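Local coordinates for lipase (PDB 6A0W), which probably hydrolyses ester bonds of triacylglycerols, as a class 3 fungal lipase of the alpha/beta-hydrolase fold, at residues Thr123-Ser128 with Gly138-Tyr143; Ala178-Met183 with Asn210-Tyr215; Met183-Arg188 with Lys195-Tyr200. One frame throughout, in Å; residues are numbered along the deposited sequence.

Contact 1 (Thr123-Ser128 with Gly138-Tyr143)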
ATOM      1  N   THR A 123      15.775  -3.376  11.023  1.00 44.25           N
ATOM      2  CA  THR A 123      15.559  -4.289  12.132  1.00 36.03           C
ATOM      3  C   THR A 123      14.149  -4.893  12.154  1.00 40.90           C
ATOM      4  O   THR A 123      13.150  -4.184  12.102  1.00 34.65           O
ATOM      5  CB  THR A 123      15.761  -3.527  13.453  1.00 42.57           C
ATOM      6  OG1 THR A 123      16.963  -2.784  13.360  1.00 43.69           O
ATOM      7  CG2 THR A 123      15.867  -4.454  14.640  1.00 48.68           C
ATOM      8  N   PHE A 124      14.103  -6.199  12.380  1.00 36.91           N
ATOM      9  CA  PHE A 124      12.881  -6.955  12.550  1.00 35.16           C
ATOM     10  C   PHE A 124      12.429  -6.983  13.988  1.00 38.07           C
ATOM     11  O   PHE A 124      13.244  -6.908  14.880  1.00 45.58           O
ATOM     12  CB  PHE A 124      13.150  -8.406  12.145  1.00 37.05           C
ATOM     13  CG  PHE A 124      13.222  -8.617  10.668  1.00 40.32           C
ATOM     14  CD1 PHE A 124      12.121  -8.344   9.873  1.00 38.92           C
ATOM     15  CD2 PHE A 124      14.346  -9.180  10.085  1.00 38.22           C
ATOM     16  CE1 PHE A 124      12.153  -8.623   8.515  1.00 32.67           C
ATOM     17  CE2 PHE A 124      14.388  -9.439   8.730  1.00 39.76           C
ATOM     18  CZ  PHE A 124      13.280  -9.178   7.953  1.00 32.15           C
ATOM     19  N   THR A 125      11.130  -7.108  14.195  1.00 36.58           N
ATOM     20  CA  THR A 125      10.532  -7.593  15.422  1.00 41.53           C
ATOM     21  C   THR A 125       9.802  -8.879  15.034  1.00 47.67           C
ATOM     22  O   THR A 125       9.359  -8.993  13.899  1.00 38.94           O
ATOM     23  CB  THR A 125       9.422  -6.648  15.914  1.00 44.88           C
ATOM     24  OG1 THR A 125       9.930  -5.330  16.042  1.00 60.48           O
ATOM     25  CG2 THR A 125       8.875  -7.106  17.269  1.00 54.72           C
ATOM     26  N   ASP A 126       9.590  -9.789  15.988  1.00 42.11           N
ATOM     27  CA  ASP A 126       8.775 -10.968  15.759  1.00 41.67           C
ATOM     28  C   ASP A 126       7.346 -10.586  15.468  1.00 41.76           C
ATOM     29  O   ASP A 126       6.795  -9.712  16.123  1.00 39.35           O
ATOM     30  CB  ASP A 126       8.788 -11.915  16.962  1.00 45.22           C
ATOM     31  CG  ASP A 126      10.092 -12.672  17.081  1.00 44.35           C
ATOM     32  OD1 ASP A 126      10.981 -12.530  16.207  1.00 44.98           O
ATOM     33  OD2 ASP A 126      10.229 -13.435  18.061  1.00 65.45           O
ATOM     34  N   TYR A 127       6.749 -11.281  14.501  1.00 39.34           N
ATOM     35  CA  TYR A 127       5.348 -11.155  14.221  1.00 34.82           C
ATOM     36  C   TYR A 127       4.577 -12.178  15.040  1.00 37.11           C
ATOM     37  O   TYR A 127       4.520 -13.376  14.729  1.00 43.87           O
ATOM     38  CB  TYR A 127       5.117 -11.297  12.710  1.00 30.02           C
ATOM     39  CG  TYR A 127       3.703 -10.981  12.253  1.00 28.08           C
ATOM     40  CD1 TYR A 127       3.131  -9.703  12.421  1.00 29.64           C
ATOM     41  CD2 TYR A 127       2.936 -11.947  11.635  1.00 28.14           C
ATOM     42  CE1 TYR A 127       1.805  -9.454  12.046  1.00 32.33           C
ATOM     43  CE2 TYR A 127       1.636 -11.686  11.204  1.00 33.54           C
ATOM     44  CZ  TYR A 127       1.073 -10.439  11.369  1.00 32.59           C
ATOM     45  OH  TYR A 127      -0.258 -10.249  10.955  1.00 32.23           O
ATOM     46  N   SER A 128       3.904 -11.703  16.072  1.00 46.81           N
ATOM     47  CA  SER A 128       3.482 -12.624  17.130  1.00 50.14           C
ATOM     48  C   SER A 128       2.373 -13.599  16.689  1.00 47.37           C
ATOM     49  O   SER A 128       2.432 -14.770  17.029  1.00 47.65           O
ATOM     50  CB  SER A 128       3.190 -11.874  18.429  1.00 42.89           C
ATOM     51  OG  SER A 128       1.830 -11.547  18.513  1.00 59.23           O
ATOM     52  N   GLY A 138       9.728  -0.846  13.029  1.00 30.52           N
ATOM     53  CA  GLY A 138       9.054   0.446  12.884  1.00 33.73           C
ATOM     54  C   GLY A 138       7.627   0.307  12.415  1.00 34.20           C
ATOM     55  O   GLY A 138       6.710   0.847  13.034  1.00 28.72           O
ATOM     56  N   PHE A 139       7.404  -0.412  11.310  1.00 31.33           N
ATOM     57  CA  PHE A 139       6.043  -0.465  10.807  1.00 27.14           C
ATOM     58  C   PHE A 139       5.121  -1.063  11.876  1.00 26.15           C
ATOM     59  O   PHE A 139       3.959  -0.678  12.027  1.00 28.23           O
ATOM     60  CB  PHE A 139       5.959  -1.251   9.492  1.00 28.72           C
ATOM     61  CG  PHE A 139       6.880  -0.763   8.384  1.00 26.58           C
ATOM     62  CD1 PHE A 139       7.355   0.528   8.327  1.00 33.08           C
ATOM     63  CD2 PHE A 139       7.216  -1.616   7.350  1.00 30.31           C
ATOM     64  CE1 PHE A 139       8.262   0.909   7.347  1.00 29.26           C
ATOM     65  CE2 PHE A 139       8.090  -1.247   6.344  1.00 27.66           C
ATOM     66  CZ  PHE A 139       8.594   0.035   6.325  1.00 33.41           C
ATOM     67  N   LEU A 140       5.576  -2.136  12.508  1.00 29.86           N
ATOM     68  CA  LEU A 140       4.755  -2.832  13.488  1.00 29.67           C
ATOM     69  C   LEU A 140       4.464  -1.992  14.738  1.00 29.95           C
ATOM     70  O   LEU A 140       3.340  -2.020  15.243  1.00 35.22           O
ATOM     71  CB  LEU A 140       5.411  -4.165  13.892  1.00 35.56           C
ATOM     72  CG  LEU A 140       4.569  -5.075  14.795  1.00 40.67           C
ATOM     73  CD1 LEU A 140       3.362  -5.592  14.071  1.00 40.44           C
ATOM     74  CD2 LEU A 140       5.387  -6.258  15.309  1.00 49.66           C
ATOM     75  N   SER A 141       5.429  -1.205  15.216  1.00 35.08           N
ATOM     76  CA  SER A 141       5.127  -0.250  16.317  1.00 39.72           C
ATOM     77  C   SER A 141       4.069   0.763  15.950  1.00 33.60           C
ATOM     78  O   SER A 141       3.136   0.997  16.717  1.00 34.76           O
ATOM     79  CB  SER A 141       6.363   0.534  16.772  1.00 41.60           C
ATOM     80  OG  SER A 141       7.438   0.299  15.897  1.00 64.66           O
ATOM     81  N   SER A 142       4.148   1.284  14.730  1.00 32.18           N
ATOM     82  CA  SER A 142       3.133   2.226  14.278  1.00 32.31           C
ATOM     83  C   SER A 142       1.768   1.559  14.217  1.00 34.91           C
ATOM     84  O   SER A 142       0.760   2.119  14.688  1.00 34.25           O
ATOM     85  CB  SER A 142       3.504   2.853  12.919  1.00 34.04           C
ATOM     86  OG  SER A 142       4.792   3.414  12.932  1.00 32.01           O
ATOM     87  N   TYR A 143       1.746   0.328  13.706  1.00 32.53           N
ATOM     88  CA  TYR A 143       0.503  -0.395  13.630  1.00 32.70           C
ATOM     89  C   TYR A 143      -0.095  -0.544  15.027  1.00 33.21           C
ATOM     90  O   TYR A 143      -1.314  -0.365  15.214  1.00 33.83           O
ATOM     91  CB  TYR A 143       0.662  -1.781  12.944  1.00 30.46           C
ATOM     92  CG  TYR A 143      -0.671  -2.486  12.814  1.00 29.28           C
ATOM     93  CD1 TYR A 143      -1.655  -1.954  12.005  1.00 30.89           C
ATOM     94  CD2 TYR A 143      -1.005  -3.535  13.652  1.00 30.71           C
ATOM     95  CE1 TYR A 143      -2.929  -2.450  11.983  1.00 32.03           C
ATOM     96  CE2 TYR A 143      -2.286  -4.072  13.640  1.00 32.54           C
ATOM     97  CZ  TYR A 143      -3.243  -3.520  12.805  1.00 35.42           C
ATOM     98  OH  TYR A 143      -4.547  -3.969  12.792  1.00 31.36           O
TER
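Leu-140 extends its CG opposite the backbone nitrogen (chi1 -173°), and its forked end thereby leans on Thr-125, Asp-126 and Tyr-127; Tyr-127 has the same kind of first torsion (chi1 -171°), which brings its ring alongside the leucine. The motif is a strand of a small antiparallel hairpin, 124-126 with 134-136, packed on the start of the helix that follows it, 137-160, in the alpha/beta-hydrolase fold of this lipase. The two leucine branches have separate tasks. CD2 lies against the strand: it is 4.1 Å from Thr-125 CG2, the two side chains crossing at about a right angle, and 3.8 Å from Asp-126 O, a van der Waals contact with the backbone. CD1 goes to the aromatic partner. Leucine suits this place because its forked end can serve chain and ring together, while beta-branched threonine suits a partly exposed strand, offering a methyl to the helix. The CB of Asp-126 points away from the helix, and OD1 forms a salt bridge with Lys-134 of the other hairpin strand. Val-135 of that strand also touches Leu-140. Tyrosine suits its buried position because its ring packs against apolar groups while its hydroxyl hydrogen-bonds Gln-187. No hydrogen bond joins 123-128 to 138-143, so the contact depends on shape and apolar surface. The other branch, Leu-140 CD1, meets the Tyr-127 ring at its edge, near the ring plane, 4.4 Å from Tyr-127 CD1.

Contact 2 (Ala178-Met183 with Asn210-Tyr215); sequences ALLAGM and NAFAYY. With SO4 (sulfate ion), chain D.
The Phe-212 ring is met at its edge, near its plane, by the Leu-179 methyl CD2, which lies 3.7 Å from Phe-212 CE2. Leu-180 CD2 reaches the same ring obliquely, 4.2 Å from Phe-212 CZ, and Tyr-127 adds an edge-to-face ring contact. On Tyr-215 the approach is also oblique: Met-183 SD stands 3.8 Å from Tyr-215 CE2, in a Met-aromatic contact with the sulfur 55° off the ring normal. These two side chains slide past each other in opposite directions. The ring of Tyr-214, an exposed residue, has the backbone oxygen of Asn-210 over one face, and its OH donates a hydrogen bond of 2.9 Å to sulfate O4; that ion probably comes from the crystallisation liquor.

The helix axes are 12.6 Å apart at closest approach, too far for backbones to touch, and long side chains must bridge the gap. Phe-212 does so through a first torsion near 180° (chi1 170°) that stretches its ring toward Leu-179, which comes from the opposite direction. Leucine supplies branched methyls to pack on the ring, that of Leu-179 at its edge, and methionine, bent at its second and third torsions, brings a polarisable sulfur to the tyrosine. Tyrosine suits the partly exposed position 215: the ring of Tyr-215 takes the sulfur, while its hydroxyl has Gln-187 as a hydrogen-bond partner.

The helix segments cross at 58°. Segment 178-183 belongs to helix 173-188, flanked by strands 165-171 and 197-202 and by helix 137-160; helix 210-218, holding the other segment, covers it from a further side, with Ile-199 of strand 197-202 touching both Leu-179 and Met-183.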
ATOM      1  N   ALA A 178      -1.515  -0.878   5.694  1.00 29.81           N
ATOM      2  CA  ALA A 178      -2.635  -1.545   5.033  1.00 25.84           C
ATOM      3  C   ALA A 178      -2.521  -3.071   5.129  1.00 25.49           C
ATOM      4  O   ALA A 178      -3.496  -3.747   5.453  1.00 27.12           O
ATOM      5  CB  ALA A 178      -2.734  -1.111   3.561  1.00 30.50           C
ATOM      6  N   LEU A 179      -1.337  -3.594   4.822  1.00 23.24           N
ATOM      7  CA  LEU A 179      -1.119  -5.029   4.785  1.00 27.05           C
ATOM      8  C   LEU A 179      -1.234  -5.596   6.225  1.00 27.42           C
ATOM      9  O   LEU A 179      -1.935  -6.572   6.465  1.00 27.28           O
ATOM     10  CB  LEU A 179       0.291  -5.300   4.278  1.00 22.09           C
ATOM     11  CG  LEU A 179       0.710  -6.757   4.296  1.00 26.67           C
ATOM     12  CD1 LEU A 179      -0.270  -7.579   3.471  1.00 30.26           C
ATOM     13  CD2 LEU A 179       2.123  -6.912   3.749  1.00 27.50           C
ATOM     14  N   LEU A 180      -0.663  -4.874   7.183  1.00 27.75           N
ATOM     15  CA  LEU A 180      -0.732  -5.309   8.594  1.00 28.72           C
ATOM     16  C   LEU A 180      -2.158  -5.251   9.118  1.00 27.47           C
ATOM     17  O   LEU A 180      -2.659  -6.239   9.683  1.00 29.69           O
ATOM     18  CB  LEU A 180       0.229  -4.491   9.458  1.00 26.64           C
ATOM     19  CG  LEU A 180       1.734  -4.688   9.196  1.00 28.36           C
ATOM     20  CD1 LEU A 180       2.593  -3.680   9.974  1.00 33.29           C
ATOM     21  CD2 LEU A 180       2.176  -6.097   9.532  1.00 29.78           C
ATOM     22  N   ALA A 181      -2.893  -4.239   8.685  1.00 24.14           N
ATOM     23  CA  ALA A 181      -4.283  -4.168   9.048  1.00 28.88           C
ATOM     24  C   ALA A 181      -5.055  -5.322   8.430  1.00 33.25           C
ATOM     25  O   ALA A 181      -5.987  -5.866   9.046  1.00 30.21           O
ATOM     26  CB  ALA A 181      -4.901  -2.843   8.619  1.00 30.25           C
ATOM     27  N   GLY A 182      -4.796  -5.582   7.151  1.00 29.84           N
ATOM     28  CA  GLY A 182      -5.544  -6.635   6.475  1.00 29.61           C
ATOM     29  C   GLY A 182      -5.314  -7.996   7.145  1.00 26.32           C
ATOM     30  O   GLY A 182      -6.241  -8.758   7.321  1.00 26.17           O
ATOM     31  N   MET A 183      -4.069  -8.301   7.488  1.00 27.21           N
ATOM     32  CA  MET A 183      -3.763  -9.533   8.221  1.00 30.52           C
ATOM     33  C   MET A 183      -4.405  -9.621   9.640  1.00 32.86           C
ATOM     34  O   MET A 183      -5.076 -10.624   9.966  1.00 30.32           O
ATOM     35  CB  MET A 183      -2.252  -9.710   8.293  1.00 26.49           C
ATOM     36  CG  MET A 183      -1.578  -9.947   6.947  1.00 28.47           C
ATOM     37  SD  MET A 183      -2.233 -11.395   6.107  1.00 29.71           S
ATOM     38  CE  MET A 183      -3.443 -10.619   5.048  1.00 28.73           C
ATOM     39  N   ASN A 210      10.610 -13.887   4.767  1.00 36.31           N
ATOM     40  CA  ASN A 210      10.062 -14.970   3.928  1.00 38.21           C
ATOM     41  C   ASN A 210       8.832 -15.610   4.538  1.00 33.92           C
ATOM     42  O   ASN A 210       7.743 -15.632   3.933  1.00 32.56           O
ATOM     43  CB  ASN A 210      11.099 -16.047   3.660  1.00 36.92           C
ATOM     44  CG  ASN A 210      12.180 -15.562   2.754  1.00 37.04           C
ATOM     45  OD1 ASN A 210      12.465 -14.374   2.723  1.00 43.10           O
ATOM     46  ND2 ASN A 210      12.744 -16.452   1.961  1.00 40.18           N
ATOM     47  N   ALA A 211       8.936 -15.952   5.816  1.00 33.27           N
ATOM     48  CA  ALA A 211       7.838 -16.654   6.473  1.00 32.78           C
ATOM     49  C   ALA A 211       6.575 -15.789   6.608  1.00 31.13           C
ATOM     50  O   ALA A 211       5.445 -16.291   6.539  1.00 30.09           O
ATOM     51  CB  ALA A 211       8.301 -17.194   7.838  1.00 32.38           C
ATOM     52  N   PHE A 212       6.774 -14.484   6.802  1.00 28.30           N
ATOM     53  CA  PHE A 212       5.662 -13.556   6.845  1.00 30.89           C
ATOM     54  C   PHE A 212       4.951 -13.533   5.475  1.00 25.08           C
ATOM     55  O   PHE A 212       3.733 -13.589   5.403  1.00 28.30           O
ATOM     56  CB  PHE A 212       6.139 -12.141   7.246  1.00 30.51           C
ATOM     57  CG  PHE A 212       5.075 -11.075   7.083  1.00 28.45           C
ATOM     58  CD1 PHE A 212       4.066 -10.934   8.006  1.00 29.28           C
ATOM     59  CD2 PHE A 212       5.131 -10.188   6.019  1.00 31.50           C
ATOM     60  CE1 PHE A 212       3.083  -9.969   7.857  1.00 31.03           C
ATOM     61  CE2 PHE A 212       4.148  -9.232   5.845  1.00 32.22           C
ATOM     62  CZ  PHE A 212       3.152  -9.093   6.796  1.00 33.84           C
ATOM     63  N   ALA A 213       5.740 -13.473   4.419  1.00 24.54           N
ATOM     64  CA  ALA A 213       5.254 -13.437   3.041  1.00 28.15           C
ATOM     65  C   ALA A 213       4.491 -14.721   2.685  1.00 30.58           C
ATOM     66  O   ALA A 213       3.376 -14.647   2.159  1.00 29.47           O
ATOM     67  CB  ALA A 213       6.427 -13.215   2.088  1.00 27.06           C
ATOM     68  N   TYR A 214       5.016 -15.875   3.099  1.00 25.63           N
ATOM     69  CA  TYR A 214       4.296 -17.127   2.869  1.00 25.79           C
ATOM     70  C   TYR A 214       2.994 -17.157   3.625  1.00 29.54           C
ATOM     71  O   TYR A 214       1.971 -17.629   3.108  1.00 26.03           O
ATOM     72  CB  TYR A 214       5.142 -18.351   3.233  1.00 31.09           C
ATOM     73  CG  TYR A 214       6.507 -18.361   2.581  1.00 29.43           C
ATOM     74  CD1 TYR A 214       6.699 -17.862   1.304  1.00 30.40           C
ATOM     75  CD2 TYR A 214       7.588 -18.943   3.225  1.00 35.24           C
ATOM     76  CE1 TYR A 214       7.957 -17.902   0.694  1.00 31.23           C
ATOM     77  CE2 TYR A 214       8.833 -19.002   2.635  1.00 32.40           C
ATOM     78  CZ  TYR A 214       9.020 -18.445   1.386  1.00 38.41           C
ATOM     79  OH  TYR A 214      10.274 -18.480   0.820  1.00 41.22           O
ATOM     80  N   TYR A 215       3.014 -16.633   4.850  1.00 28.65           N
ATOM     81  CA  TYR A 215       1.795 -16.551   5.629  1.00 28.32           C
ATOM     82  C   TYR A 215       0.748 -15.683   4.918  1.00 26.99           C
ATOM     83  O   TYR A 215      -0.439 -16.003   4.859  1.00 26.42           O
ATOM     84  CB  TYR A 215       2.082 -15.997   7.055  1.00 28.25           C
ATOM     85  CG  TYR A 215       0.809 -15.655   7.805  1.00 24.92           C
ATOM     86  CD1 TYR A 215      -0.055 -16.640   8.235  1.00 25.67           C
ATOM     87  CD2 TYR A 215       0.433 -14.342   7.993  1.00 28.04           C
ATOM     88  CE1 TYR A 215      -1.280 -16.331   8.816  1.00 28.90           C
ATOM     89  CE2 TYR A 215      -0.796 -14.024   8.521  1.00 26.00           C
ATOM     90  CZ  TYR A 215      -1.637 -15.003   8.965  1.00 31.73           C
ATOM     91  OH  TYR A 215      -2.832 -14.641   9.557  1.00 28.30           O
TER
HETATM   92  S   SO4 D 403      12.479 -20.684   2.852  1.00 78.42           S
HETATM   93  O1  SO4 D 403      12.367 -19.321   3.423  1.00 74.77           O
HETATM   94  O2  SO4 D 403      13.838 -20.933   2.298  1.00 89.86           O
HETATM   95  O3  SO4 D 403      12.203 -21.642   3.947  1.00 91.56           O
HETATM   96  O4  SO4 D 403      11.489 -20.954   1.779  1.00 77.92           O

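Contact 3 (Met183-Arg188 with Lys195-Tyr200); sequences MDLYQR and KNLSIY
Met-183 CE meets Ile-199 CD1 at 3.9 Å, two methyl ends of side chains that cross at about a right angle. Further along, Leu-197 CD2 settles where Leu-185 CB and the backbone nitrogen Tyr-186 N meet it, each at 4.1 Å, with Tyr-186 CB at the margin. The extended first torsion of Leu-197 (chi1 172°) carries that methyl over to the helix. Alternation along strand 197-200 explains the choice: Leu-197 and Ile-199 point to the helix, whereas Ser-198 takes no part. Beta-branched isoleucine is at home in a central strand, and leucine gives the flexible apolar end that covers this part of the helix.

Behind this first shell, Val-166 and Val-168 of the neighbouring strand 165-171 pack on Leu-197, and the latter also on Leu-185. The last turn of the helix carries its own brace. Arg-188 grips Asp-184 side-on in a salt bridge, NE to OD1 at 2.7 Å and NH1 to OD2 at 2.9 Å, both nearly straight and in the guanidinium plane, but tilted about 30° from the carboxylate plane on the syn side; OD2 also bonds Tyr-143 OH.

Running nearly antiparallel (166°), these are the helix and second strand of the beta-alpha-beta unit 165-171, 173-188, 197-202. With no hydrogen bond between the segments, this joint is hydrophobic, and the charged pair Asp-184 and Arg-188 makes no contact with segment 195-200.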
ATOM      1  N   MET A 183      -4.069  -8.301   7.488  1.00 27.21           N
ATOM      2  CA  MET A 183      -3.763  -9.533   8.221  1.00 30.52           C
ATOM      3  C   MET A 183      -4.405  -9.621   9.640  1.00 32.86           C
ATOM      4  O   MET A 183      -5.076 -10.624   9.966  1.00 30.32           O
ATOM      5  CB  MET A 183      -2.252  -9.710   8.293  1.00 26.49           C
ATOM      6  CG  MET A 183      -1.578  -9.947   6.947  1.00 28.47           C
ATOM      7  SD  MET A 183      -2.233 -11.395   6.107  1.00 29.71           S
ATOM      8  CE  MET A 183      -3.443 -10.619   5.048  1.00 28.73           C
ATOM      9  N   ASP A 184      -4.498  -8.480  10.314  1.00 30.58           N
ATOM     10  CA  ASP A 184      -5.157  -8.408  11.647  1.00 28.86           C
ATOM     11  C   ASP A 184      -6.660  -8.596  11.541  1.00 31.19           C
ATOM     12  O   ASP A 184      -7.290  -9.360  12.291  1.00 32.13           O
ATOM     13  CB  ASP A 184      -4.819  -7.043  12.298  1.00 29.17           C
ATOM     14  CG  ASP A 184      -4.993  -7.030  13.840  1.00 33.99           C
ATOM     15  OD1 ASP A 184      -5.061  -8.102  14.451  1.00 32.96           O
ATOM     16  OD2 ASP A 184      -5.116  -5.942  14.434  1.00 30.69           O
ATOM     17  N   LEU A 185      -7.275  -7.905  10.599  1.00 29.47           N
ATOM     18  CA  LEU A 185      -8.670  -8.145  10.313  1.00 27.49           C
ATOM     19  C   LEU A 185      -8.943  -9.629   9.991  1.00 35.65           C
ATOM     20  O   LEU A 185      -9.925 -10.223  10.476  1.00 30.41           O
ATOM     21  CB  LEU A 185      -9.132  -7.247   9.161  1.00 30.39           C
ATOM     22  CG  LEU A 185      -9.191  -5.772   9.558  1.00 34.77           C
ATOM     23  CD1 LEU A 185      -9.197  -4.839   8.349  1.00 33.90           C
ATOM     24  CD2 LEU A 185     -10.420  -5.542  10.446  1.00 32.98           C
ATOM     25  N   TYR A 186      -8.128 -10.215   9.118  1.00 30.28           N
ATOM     26  CA  TYR A 186      -8.307 -11.633   8.825  1.00 36.62           C
ATOM     27  C   TYR A 186      -8.211 -12.459  10.133  1.00 36.59           C
ATOM     28  O   TYR A 186      -8.911 -13.458  10.279  1.00 33.33           O
ATOM     29  CB  TYR A 186      -7.276 -12.114   7.798  1.00 33.46           C
ATOM     30  CG  TYR A 186      -7.205 -13.622   7.589  1.00 28.61           C
ATOM     31  CD1 TYR A 186      -8.153 -14.305   6.830  1.00 33.91           C
ATOM     32  CD2 TYR A 186      -6.127 -14.334   8.072  1.00 35.21           C
ATOM     33  CE1 TYR A 186      -8.084 -15.695   6.663  1.00 34.87           C
ATOM     34  CE2 TYR A 186      -6.010 -15.706   7.874  1.00 36.80           C
ATOM     35  CZ  TYR A 186      -6.969 -16.364   7.165  1.00 35.78           C
ATOM     36  OH  TYR A 186      -6.754 -17.698   7.032  1.00 42.72           O
ATOM     37  N   GLN A 187      -7.245 -12.125  10.982  1.00 29.29           N
ATOM     38  CA  GLN A 187      -6.979 -12.923  12.182  1.00 32.71           C
ATOM     39  C   GLN A 187      -8.103 -12.760  13.185  1.00 35.01           C
ATOM     40  O   GLN A 187      -8.585 -13.740  13.683  1.00 34.81           O
ATOM     41  CB  GLN A 187      -5.634 -12.585  12.807  1.00 30.31           C
ATOM     42  CG  GLN A 187      -4.428 -13.048  12.008  1.00 29.69           C
ATOM     43  CD  GLN A 187      -3.243 -12.128  12.121  1.00 28.99           C
ATOM     44  OE1 GLN A 187      -3.255 -11.208  12.930  1.00 33.90           O
ATOM     45  NE2 GLN A 187      -2.173 -12.393  11.343  1.00 30.21           N
ATOM     46  N   ARG A 188      -8.668 -11.569  13.343  1.00 32.49           N
ATOM     47  CA  ARG A 188      -9.486 -11.301  14.509  1.00 30.72           C
ATOM     48  C   ARG A 188     -10.880 -10.901  14.216  1.00 33.09           C
ATOM     49  O   ARG A 188     -11.695 -10.814  15.125  1.00 32.48           O
ATOM     50  CB  ARG A 188      -8.820 -10.237  15.350  1.00 30.26           C
ATOM     51  CG  ARG A 188      -7.478 -10.681  15.889  1.00 31.22           C
ATOM     52  CD  ARG A 188      -7.017  -9.769  17.024  1.00 34.89           C
ATOM     53  NE  ARG A 188      -6.751  -8.403  16.577  1.00 33.39           N
ATOM     54  CZ  ARG A 188      -7.306  -7.319  17.090  1.00 45.79           C
ATOM     55  NH1 ARG A 188      -6.950  -6.125  16.632  1.00 40.69           N
ATOM     56  NH2 ARG A 188      -8.098  -7.419  18.164  1.00 43.68           N
ATOM     57  N   LYS A 195     -13.473 -13.534   0.537  1.00 34.10           N
ATOM     58  CA  LYS A 195     -14.664 -13.111  -0.208  1.00 33.98           C
ATOM     59  C   LYS A 195     -14.959 -11.651  -0.053  1.00 35.60           C
ATOM     60  O   LYS A 195     -15.646 -11.097  -0.906  1.00 32.97           O
ATOM     61  CB  LYS A 195     -15.906 -13.889   0.213  1.00 48.43           C
ATOM     62  CG  LYS A 195     -15.776 -15.411   0.091  1.00 59.52           C
ATOM     63  CD  LYS A 195     -16.678 -16.135   1.089  1.00 72.33           C
ATOM     64  CE  LYS A 195     -15.924 -17.224   1.845  1.00 79.72           C
ATOM     65  NZ  LYS A 195     -16.725 -18.467   1.732  1.00 99.33           N
ATOM     66  N   ASN A 196     -14.604 -11.054   1.091  1.00 33.70           N
ATOM     67  CA  ASN A 196     -15.093  -9.705   1.367  1.00 32.48           C
ATOM     68  C   ASN A 196     -14.042  -8.763   1.934  1.00 29.37           C
ATOM     69  O   ASN A 196     -14.379  -7.647   2.323  1.00 30.79           O
ATOM     70  CB  ASN A 196     -16.364  -9.704   2.231  1.00 33.32           C
ATOM     71  CG  ASN A 196     -16.134 -10.272   3.623  1.00 37.68           C
ATOM     72  OD1 ASN A 196     -15.097 -10.890   3.890  1.00 30.26           O
ATOM     73  ND2 ASN A 196     -17.176 -10.200   4.471  1.00 33.17           N
ATOM     74  N   LEU A 197     -12.774  -9.175   1.877  1.00 29.50           N
ATOM     75  CA  LEU A 197     -11.679  -8.343   2.319  1.00 29.37           C
ATOM     76  C   LEU A 197     -10.572  -8.380   1.272  1.00 27.38           C
ATOM     77  O   LEU A 197     -10.167  -9.456   0.833  1.00 28.94           O
ATOM     78  CB  LEU A 197     -11.123  -8.857   3.646  1.00 28.76           C
ATOM     79  CG  LEU A 197      -9.857  -8.232   4.191  1.00 30.88           C
ATOM     80  CD1 LEU A 197     -10.124  -6.764   4.512  1.00 35.80           C
ATOM     81  CD2 LEU A 197      -9.404  -8.952   5.443  1.00 29.71           C
ATOM     82  N   SER A 198      -9.961  -7.222   1.048  1.00 25.53           N
ATOM     83  CA  SER A 198      -8.954  -7.058  -0.004  1.00 29.99           C
ATOM     84  C   SER A 198      -8.012  -5.934   0.433  1.00 26.79           C
ATOM     85  O   SER A 198      -8.449  -4.982   1.063  1.00 27.50           O
ATOM     86  CB  SER A 198      -9.677  -6.630  -1.333  1.00 29.78           C
ATOM     87  OG  SER A 198      -9.843  -7.775  -2.111  1.00 53.36           O
ATOM     88  N   ILE A 199      -6.766  -5.989  -0.023  1.00 26.07           N
ATOM     89  CA  ILE A 199      -5.745  -5.035   0.323  1.00 26.51           C
ATOM     90  C   ILE A 199      -5.160  -4.480  -0.986  1.00 30.03           C
ATOM     91  O   ILE A 199      -4.758  -5.241  -1.874  1.00 26.48           O
ATOM     92  CB  ILE A 199      -4.600  -5.689   1.094  1.00 26.91           C
ATOM     93  CG1 ILE A 199      -5.118  -6.428   2.366  1.00 29.58           C
ATOM     94  CG2 ILE A 199      -3.623  -4.622   1.559  1.00 29.10           C
ATOM     95  CD1 ILE A 199      -4.112  -7.408   2.962  1.00 28.57           C
ATOM     96  N   TYR A 200      -5.129  -3.162  -1.101  1.00 26.64           N
ATOM     97  CA  TYR A 200      -4.520  -2.508  -2.264  1.00 30.70           C
ATOM     98  C   TYR A 200      -3.517  -1.493  -1.821  1.00 26.98           C
ATOM     99  O   TYR A 200      -3.829  -0.594  -1.018  1.00 29.49           O
ATOM    100  CB  TYR A 200      -5.582  -1.774  -3.097  1.00 29.99           C
ATOM    101  CG  TYR A 200      -6.515  -2.706  -3.844  1.00 28.24           C
ATOM    102  CD1 TYR A 200      -7.635  -3.235  -3.207  1.00 27.39           C
ATOM    103  CD2 TYR A 200      -6.371  -2.927  -5.226  1.00 26.29           C
ATOM    104  CE1 TYR A 200      -8.464  -4.133  -3.850  1.00 29.20           C
ATOM    105  CE2 TYR A 200      -7.255  -3.760  -5.901  1.00 25.96           C
ATOM    106  CZ  TYR A 200      -8.311  -4.335  -5.221  1.00 28.44           C
ATOM    107  OH  TYR A 200      -9.228  -5.140  -5.839  1.00 32.80           O
TER

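Helix 173-188 supplies a segment to contacts 2 and 3 and touches contact 1 through Tyr-127 and Tyr-143. Contacts 2 and 3 share Met-183, have centres about 10 Å apart, and contact 3 is nested within the chain loop that contact 2 closes. The centre of contact 1 is about 12 Å from that of contact 2 and about 18 Å from that of contact 3. Gln-187 NE2 probably bonds both Tyr-127 OH and Tyr-215 OH (2.9 Å each), and so links all three; the bond from contact 1 to Asp-184 is likewise probable. The helix follows Ser-172, the probable nucleophile of a GxSxG elbow, and Ile-199 lies near that elbow without touching it.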